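Local coordinates for protein luciferase-like monooxygenase (Streptomyces bottropensis, PDB 7BIP) that probably acts as a monooxygenase of the bacterial luciferase family, incorporating oxygen into a polyketide intermediate on the way to rishirilide, at residues Y232-A237 / A336-L341. Numbering follows the deposited sequence.
With EDO (1,2-ethanediol), chain I.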
ATOM      1  N   TYR A 232      -4.561 -12.551 -20.465  1.00 14.63           N
ATOM      2  CA  TYR A 232      -3.929 -12.903 -21.733  1.00 13.08           C
ATOM      3  C   TYR A 232      -2.888 -11.853 -22.075  1.00 17.07           C
ATOM      4  O   TYR A 232      -3.183 -10.660 -22.010  1.00 15.07           O
ATOM      5  CB  TYR A 232      -4.940 -12.948 -22.880  1.00 13.59           C
ATOM      6  CG  TYR A 232      -5.916 -14.101 -22.890  1.00 13.90           C
ATOM      7  CD1 TYR A 232      -5.621 -15.285 -23.555  1.00 19.53           C
ATOM      8  CD2 TYR A 232      -7.159 -13.977 -22.284  1.00 18.27           C
ATOM      9  CE1 TYR A 232      -6.533 -16.332 -23.592  1.00 20.73           C
ATOM     10  CE2 TYR A 232      -8.071 -15.014 -22.309  1.00 18.41           C
ATOM     11  CZ  TYR A 232      -7.754 -16.182 -22.969  1.00 15.82           C
ATOM     12  OH  TYR A 232      -8.661 -17.203 -22.984  1.00 16.28           O
ATOM     13  N   ASN A 233      -1.697 -12.288 -22.484  1.00 14.44           N
ATOM     14  CA  ASN A 233      -0.746 -11.348 -23.068  1.00 13.54           C
ATOM     15  C   ASN A 233      -1.354 -10.709 -24.312  1.00 14.65           C
ATOM     16  O   ASN A 233      -2.000 -11.377 -25.125  1.00 17.48           O
ATOM     17  CB  ASN A 233       0.565 -12.052 -23.406  1.00 17.65           C
ATOM     18  CG  ASN A 233       1.315 -12.489 -22.166  1.00 29.41           C
ATOM     19  OD1 ASN A 233       1.215 -11.853 -21.117  1.00 32.99           O
ATOM     20  ND2 ASN A 233       2.062 -13.583 -22.274  1.00 39.59           N
ATOM     21  N   CYS A 234      -1.188  -9.392 -24.441  1.00 13.83           N
ATOM     22  CA  CYS A 234      -1.904  -8.684 -25.494  1.00 13.32           C
ATOM     23  C   CYS A 234      -0.991  -7.653 -26.132  1.00 13.98           C
ATOM     24  O   CYS A 234      -0.389  -6.832 -25.430  1.00 17.18           O
ATOM     25  CB  CYS A 234      -3.170  -8.018 -24.932  1.00 15.12           C
ATOM     26  SG  CYS A 234      -4.089  -7.114 -26.167  1.00 17.77           S
ATOM     27  N   TYR A 235      -0.890  -7.700 -27.459  1.00 12.37           N
ATOM     28  CA  TYR A 235      -0.117  -6.715 -28.208  1.00 14.44           C
ATOM     29  C   TYR A 235      -0.814  -6.500 -29.539  1.00 14.02           C
ATOM     30  O   TYR A 235      -1.025  -7.464 -30.284  1.00 14.38           O
ATOM     31  CB  TYR A 235       1.336  -7.191 -28.414  1.00 12.73           C
ATOM     32  CG  TYR A 235       2.245  -6.121 -28.970  1.00 15.16           C
ATOM     33  CD1 TYR A 235       3.146  -5.464 -28.150  1.00 17.83           C
ATOM     34  CD2 TYR A 235       2.191  -5.757 -30.306  1.00 13.50           C
ATOM     35  CE1 TYR A 235       3.979  -4.474 -28.654  1.00 20.36           C
ATOM     36  CE2 TYR A 235       3.003  -4.777 -30.815  1.00 13.85           C
ATOM     37  CZ  TYR A 235       3.897  -4.135 -29.982  1.00 17.87           C
ATOM     38  OH  TYR A 235       4.721  -3.150 -30.476  1.00 20.34           O
ATOM     39  N   LEU A 236      -1.166  -5.248 -29.846  1.00 12.31           N
ATOM     40  CA  LEU A 236      -1.848  -4.918 -31.092  1.00 12.30           C
ATOM     41  C   LEU A 236      -1.018  -3.933 -31.898  1.00 12.44           C
ATOM     42  O   LEU A 236      -0.404  -3.019 -31.337  1.00 15.33           O
ATOM     43  CB  LEU A 236      -3.236  -4.313 -30.820  1.00 12.94           C
ATOM     44  CG  LEU A 236      -4.427  -5.255 -30.620  1.00 20.89           C
ATOM     45  CD1 LEU A 236      -4.239  -6.158 -29.425  1.00 22.96           C
ATOM     46  CD2 LEU A 236      -5.740  -4.463 -30.471  1.00 17.98           C
ATOM     47  N   ALA A 237      -1.016  -4.116 -33.218  1.00 12.46           N
ATOM     48  CA  ALA A 237      -0.481  -3.122 -34.138  1.00 14.51           C
ATOM     49  C   ALA A 237      -1.274  -3.218 -35.432  1.00 14.69           C
ATOM     50  O   ALA A 237      -1.876  -4.253 -35.726  1.00 17.57           O
ATOM     51  CB  ALA A 237       1.016  -3.323 -34.393  1.00 13.84           C
ATOM     52  N   ALA A 336       0.763   1.695 -24.974  1.00 11.50           N
ATOM     53  CA  ALA A 336      -0.328   2.644 -25.159  1.00 14.84           C
ATOM     54  C   ALA A 336      -1.007   2.447 -26.511  1.00 12.81           C
ATOM     55  O   ALA A 336      -2.235   2.553 -26.615  1.00 15.08           O
ATOM     56  CB  ALA A 336       0.211   4.070 -25.022  1.00 16.51           C
ATOM     57  N   ARG A 337      -0.223   2.145 -27.552  1.00 14.96           N
ATOM     58  CA  ARG A 337      -0.800   1.862 -28.867  1.00 14.81           C
ATOM     59  C   ARG A 337      -1.717   0.649 -28.809  1.00 15.53           C
ATOM     60  O   ARG A 337      -2.819   0.668 -29.373  1.00 14.64           O
ATOM     61  CB  ARG A 337       0.308   1.640 -29.904  1.00 14.65           C
ATOM     62  CG  ARG A 337      -0.232   1.171 -31.259  1.00 15.23           C
ATOM     63  CD  ARG A 337       0.879   1.082 -32.307  1.00 16.27           C
ATOM     64  NE  ARG A 337       1.810   0.009 -32.011  1.00 18.63           N
ATOM     65  CZ  ARG A 337       2.831  -0.321 -32.792  1.00 17.22           C
ATOM     66  NH1 ARG A 337       3.055   0.370 -33.916  1.00 18.59           N
ATOM     67  NH2 ARG A 337       3.629  -1.316 -32.445  1.00 18.73           N
ATOM     68  N   THR A 338      -1.280  -0.413 -28.119  1.00 12.43           N
ATOM     69  CA  THR A 338      -2.122  -1.591 -27.947  1.00 13.91           C
ATOM     70  C   THR A 338      -3.451  -1.209 -27.323  1.00 12.94           C
ATOM     71  O   THR A 338      -4.516  -1.625 -27.794  1.00 16.84           O
ATOM     72  CB  THR A 338      -1.410  -2.628 -27.070  1.00 12.76           C
ATOM     73  OG1 THR A 338      -0.304  -3.192 -27.781  1.00 12.15           O
ATOM     74  CG2 THR A 338      -2.369  -3.756 -26.668  1.00 14.32           C
ATOM     75  N   MET A 339      -3.408  -0.398 -26.260  1.00 12.65           N
ATOM     76  CA  MET A 339      -4.646  -0.032 -25.587  1.00 14.12           C
ATOM     77  C   MET A 339      -5.515   0.847 -26.475  1.00 14.49           C
ATOM     78  O   MET A 339      -6.737   0.662 -26.523  1.00 15.73           O
ATOM     79  CB  MET A 339      -4.335   0.658 -24.261  1.00 17.80           C
ATOM     80  CG  MET A 339      -3.751  -0.295 -23.230  1.00 12.40           C
ATOM     81  SD  MET A 339      -3.212   0.610 -21.778  1.00 14.99           S
ATOM     82  CE  MET A 339      -4.767   1.242 -21.164  1.00 17.07           C
ATOM     83  N   ARG A 340      -4.905   1.799 -27.192  1.00 14.97           N
ATOM     84  CA  ARG A 340      -5.685   2.683 -28.056  1.00 14.82           C
ATOM     85  C   ARG A 340      -6.335   1.914 -29.202  1.00 15.13           C
ATOM     86  O   ARG A 340      -7.497   2.170 -29.541  1.00 17.45           O
ATOM     87  CB  ARG A 340      -4.802   3.810 -28.592  1.00 17.33           C
ATOM     88  CG  ARG A 340      -4.407   4.809 -27.515  1.00 23.14           C
ATOM     89  CD  ARG A 340      -3.916   6.133 -28.080  1.00 35.82           C
ATOM     90  NE  ARG A 340      -3.680   7.096 -27.004  1.00 42.75           N
ATOM     91  CZ  ARG A 340      -2.483   7.370 -26.498  1.00 49.25           C
ATOM     92  NH1 ARG A 340      -1.403   6.765 -26.979  1.00 50.86           N
ATOM     93  NH2 ARG A 340      -2.364   8.255 -25.515  1.00 53.49           N
ATOM     94  N   LEU A 341      -5.615   0.960 -29.803  1.00 15.21           N
ATOM     95  CA  LEU A 341      -6.207   0.184 -30.889  1.00 16.04           C
ATOM     96  C   LEU A 341      -7.328  -0.708 -30.373  1.00 14.95           C
ATOM     97  O   LEU A 341      -8.366  -0.855 -31.028  1.00 16.67           O
ATOM     98  CB  LEU A 341      -5.129  -0.650 -31.587  1.00 13.05           C
ATOM     99  CG  LEU A 341      -4.161   0.113 -32.495  1.00 13.89           C
ATOM    100  CD1 LEU A 341      -3.022  -0.814 -32.958  1.00 14.13           C
ATOM    101  CD2 LEU A 341      -4.878   0.730 -33.694  1.00 16.92           C
TER
HETATM  102  C1  EDO I 407       3.175 -13.953 -17.571  1.00 53.32           C
HETATM  103  O1  EDO I 407       3.617 -12.620 -17.842  1.00 54.08           O
HETATM  104  C2  EDO I 407       1.701 -13.918 -17.189  1.00 57.23           C
HETATM  105  O2  EDO I 407       0.898 -13.923 -18.375  1.00 62.18           O
HETATM  106  O   HOH W   1       1.053  -4.309 -25.534  1.00 15.20           O
HETATM  107  O   HOH W   2       1.645  -1.714 -29.951  1.00 17.08           O
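Thr338 docks helix 332-345 on strand 228-236 through its side-chain hydroxyl, which accepts a backbone N-H of the strand. Leu236 N donates to Thr338 OG1 at 3.0 Å and 172°, nearly straight. A water 2.9 Å from Thr338 OG1 links it to Cys234 O, and Glu334 O is a further hydrogen-bond partner within the helix. OG1 also sits over one face of the Tyr235 ring, toward its rim. A second water joins Leu236 O to Arg337 NE.

Arg337 NH2 donates to Tyr235 OH at 2.9 Å, a bond in the guanidinium plane but bent (131°), while the ring stands steeply to that plane. A bend at chi3 (69°) turns the otherwise extended arginine back over the strand end, where Ala237 CB lies 3.8 Å above one guanidinium face of Arg337, over its centre. NH2 also forms a salt bridge with Glu242, and Tyr235 OH bonds to Glu334. A leucine in place of Arg337 would probably cost Glu242 this salt bridge, Tyr235 OH a hydrogen bond and the second water its link to the helix.

In this TIM-barrel family, helix 332-345 follows strand 320-324, the parallel neighbour of strand 228-236, and packs near the latter's C-terminal end.

Apolar packing completes the interface: Leu341 CD1 reaches Ala237 CA at 3.6 Å, Leu236 CD2 meets Leu341 CB at 4.0 Å, and Thr338 CG2 rests against Cys234 SG.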